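Local coordinates for FrnE protein (Deinococcus radiodurans, PDB 5E59) that probably acts as a thiol-disulfide oxidoreductase of the DsbA-like thioredoxin family, at residues 111-116 with 127-132. Numbering follows the deposited sequence.
Sequences LAHQLI and AMKERL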
loop_
_atom_site.group_PDB
_atom_site.type_symbol
_atom_site.label_atom_id
_atom_site.label_comp_id
_atom_site.label_asym_id
_atom_site.label_seq_id
_atom_site.Cartn_x
_atom_site.Cartn_y
_atom_site.Cartn_z
ATOM N N LEU A 111 -2.283 -13.614 -5.430
ATOM C CA LEU A 111 -0.914 -14.103 -5.631
ATOM C C LEU A 111 0.109 -12.965 -5.632
ATOM O O LEU A 111 1.236 -13.126 -5.145
ATOM C CB LEU A 111 -0.813 -14.910 -6.941
ATOM C CG LEU A 111 -1.408 -16.327 -6.854
ATOM C CD1 LEU A 111 -1.601 -16.960 -8.255
ATOM C CD2 LEU A 111 -0.517 -17.222 -6.008
ATOM N N ALA A 112 -0.288 -11.812 -6.169
ATOM C CA ALA A 112 0.587 -10.655 -6.191
ATOM C C ALA A 112 0.866 -10.156 -4.761
ATOM O O ALA A 112 2.003 -9.830 -4.428
ATOM C CB ALA A 112 -0.026 -9.549 -7.057
ATOM N N HIS A 113 -0.160 -10.117 -3.913
ATOM C CA HIS A 113 0.037 -9.771 -2.504
ATOM C C HIS A 113 0.944 -10.771 -1.808
ATOM O O HIS A 113 1.723 -10.412 -0.913
ATOM C CB HIS A 113 -1.300 -9.689 -1.767
ATOM C CG HIS A 113 -2.074 -8.446 -2.067
ATOM N ND1 HIS A 113 -1.655 -7.194 -1.668
ATOM C CD2 HIS A 113 -3.246 -8.254 -2.718
ATOM C CE1 HIS A 113 -2.532 -6.292 -2.055
ATOM N NE2 HIS A 113 -3.509 -6.909 -2.704
ATOM N N GLN A 114 0.853 -12.031 -2.215
ATOM C CA GLN A 114 1.733 -13.052 -1.652
ATOM C C GLN A 114 3.195 -12.757 -1.993
ATOM O O GLN A 114 4.082 -12.897 -1.147
ATOM C CB GLN A 114 1.336 -14.445 -2.152
ATOM C CG GLN A 114 0.045 -14.963 -1.537
ATOM C CD GLN A 114 -0.281 -16.368 -2.006
ATOM O OE1 GLN A 114 0.595 -17.227 -2.058
ATOM N NE2 GLN A 114 -1.535 -16.593 -2.385
ATOM N N LEU A 115 3.431 -12.334 -3.232
ATOM C CA LEU A 115 4.761 -11.928 -3.666
ATOM C C LEU A 115 5.320 -10.775 -2.828
ATOM O O LEU A 115 6.515 -10.733 -2.522
ATOM C CB LEU A 115 4.739 -11.514 -5.136
ATOM C CG LEU A 115 6.094 -11.128 -5.718
ATOM C CD1 LEU A 115 7.077 -12.269 -5.468
ATOM C CD2 LEU A 115 5.946 -10.836 -7.217
ATOM N N ILE A 116 4.462 -9.824 -2.482
ATOM C CA ILE A 116 4.923 -8.687 -1.689
ATOM C C ILE A 116 5.352 -9.206 -0.319
ATOM O O ILE A 116 6.388 -8.802 0.217
ATOM C CB ILE A 116 3.843 -7.600 -1.555
ATOM C CG1 ILE A 116 3.554 -6.978 -2.920
ATOM C CG2 ILE A 116 4.291 -6.517 -0.559
ATOM C CD1 ILE A 116 2.297 -6.115 -2.944
ATOM N N ALA A 127 9.742 -1.949 -2.692
ATOM C CA ALA A 127 10.113 -2.006 -4.109
ATOM C C ALA A 127 9.204 -2.973 -4.871
ATOM O O ALA A 127 8.910 -2.764 -6.042
ATOM C CB ALA A 127 11.566 -2.414 -4.268
ATOM N N MET A 128 8.792 -4.048 -4.207
ATOM C CA MET A 128 7.912 -5.030 -4.838
ATOM C C MET A 128 6.503 -4.443 -5.032
ATOM O O MET A 128 5.898 -4.615 -6.087
ATOM C CB MET A 128 7.848 -6.313 -4.006
ATOM C CG MET A 128 7.245 -7.522 -4.765
ATOM S SD MET A 128 8.249 -8.117 -6.158
ATOM C CE MET A 128 7.385 -7.418 -7.568
ATOM N N LYS A 129 5.982 -3.775 -4.003
ATOM C CA LYS A 129 4.691 -3.080 -4.081
ATOM C C LYS A 129 4.706 -2.070 -5.229
ATOM O O LYS A 129 3.807 -2.049 -6.068
ATOM C CB LYS A 129 4.378 -2.382 -2.743
ATOM C CG LYS A 129 3.105 -1.488 -2.738
ATOM C CD LYS A 129 1.834 -2.306 -2.945
ATOM C CE LYS A 129 0.562 -1.496 -2.634
ATOM N NZ LYS A 129 -0.673 -2.342 -2.859
ATOM N N GLU A 130 5.734 -1.223 -5.251
ATOM C CA GLU A 130 5.942 -0.253 -6.333
ATOM C C GLU A 130 5.935 -0.913 -7.728
ATOM O O GLU A 130 5.248 -0.458 -8.638
ATOM C CB GLU A 130 7.277 0.473 -6.120
ATOM C CG GLU A 130 7.690 1.382 -7.279
ATOM C CD GLU A 130 6.850 2.641 -7.349
ATOM O OE1 GLU A 130 6.269 3.033 -6.308
ATOM O OE2 GLU A 130 6.763 3.230 -8.442
ATOM N N ARG A 131 6.726 -1.966 -7.896
ATOM C CA ARG A 131 6.825 -2.646 -9.199
ATOM C C ARG A 131 5.478 -3.164 -9.651
ATOM O O ARG A 131 5.114 -3.060 -10.830
ATOM C CB ARG A 131 7.808 -3.824 -9.138
ATOM C CG ARG A 131 8.103 -4.444 -10.503
ATOM C CD ARG A 131 8.851 -3.456 -11.373
ATOM N NE ARG A 131 8.922 -3.831 -12.785
ATOM C CZ ARG A 131 7.960 -3.572 -13.665
ATOM N NH1 ARG A 131 6.842 -2.973 -13.263
ATOM N NH2 ARG A 131 8.105 -3.910 -14.940
ATOM N N LEU A 132 4.753 -3.760 -8.711
ATOM C CA LEU A 132 3.463 -4.368 -9.033
ATOM C C LEU A 132 2.430 -3.308 -9.371
ATOM O O LEU A 132 1.609 -3.513 -10.253
ATOM C CB LEU A 132 2.968 -5.229 -7.875
ATOM C CG LEU A 132 3.708 -6.570 -7.828
ATOM C CD1 LEU A 132 3.638 -7.151 -6.444
ATOM C CD2 LEU A 132 3.128 -7.552 -8.869
#
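Met128 and Leu115 each send CG anti to the backbone N (chi1 -165° and -177°), which aims both side chains across the gap between helices 110-121 and 125-137. They cross at about a right angle. The methionine chain then bends at chi2 and chi3, laying its thioether against one branch of the leucine: SD and CE each lie 3.7 Å from Leu115 CD2. Met128 CG also faces the backbone of the other helix, 4.0 Å from Ile116 CA. Ile116 packs on Leu132 and Lys129: its CG1 meets Leu132 CD1 at 3.5 Å, while its terminal CD1 lies 3.8 Å from Lys129 CD. Leu132 straddles Ala112, with CD1 near the carbonyl O (3.7 Å) and CD2 near CB (4.1 Å). The two segments run at 150° to each other, their axes 9.6 Å apart, as a near-antiparallel helical hairpin in the mainly helical insertion within this DsbA-like thioredoxin fold. Were Met128 an alanine, Leu115 CD2 would probably lose its sulfur and methyl neighbours and a gap would open between the helices. Leu115 is backed by Ala163 and Leu167 of helix 160-169, and Leu132 by Leu149 and Leu152 of helix 146-156. Lys129 NZ hydrogen-bonds Ser18 OG, at the end of strand 12-18, and His113 NE2 hydrogen-bonds Asp19 OD1 just after it; the Lys129 side chain lies near, without touching, the disulfide-forming Cys22 and Cys25.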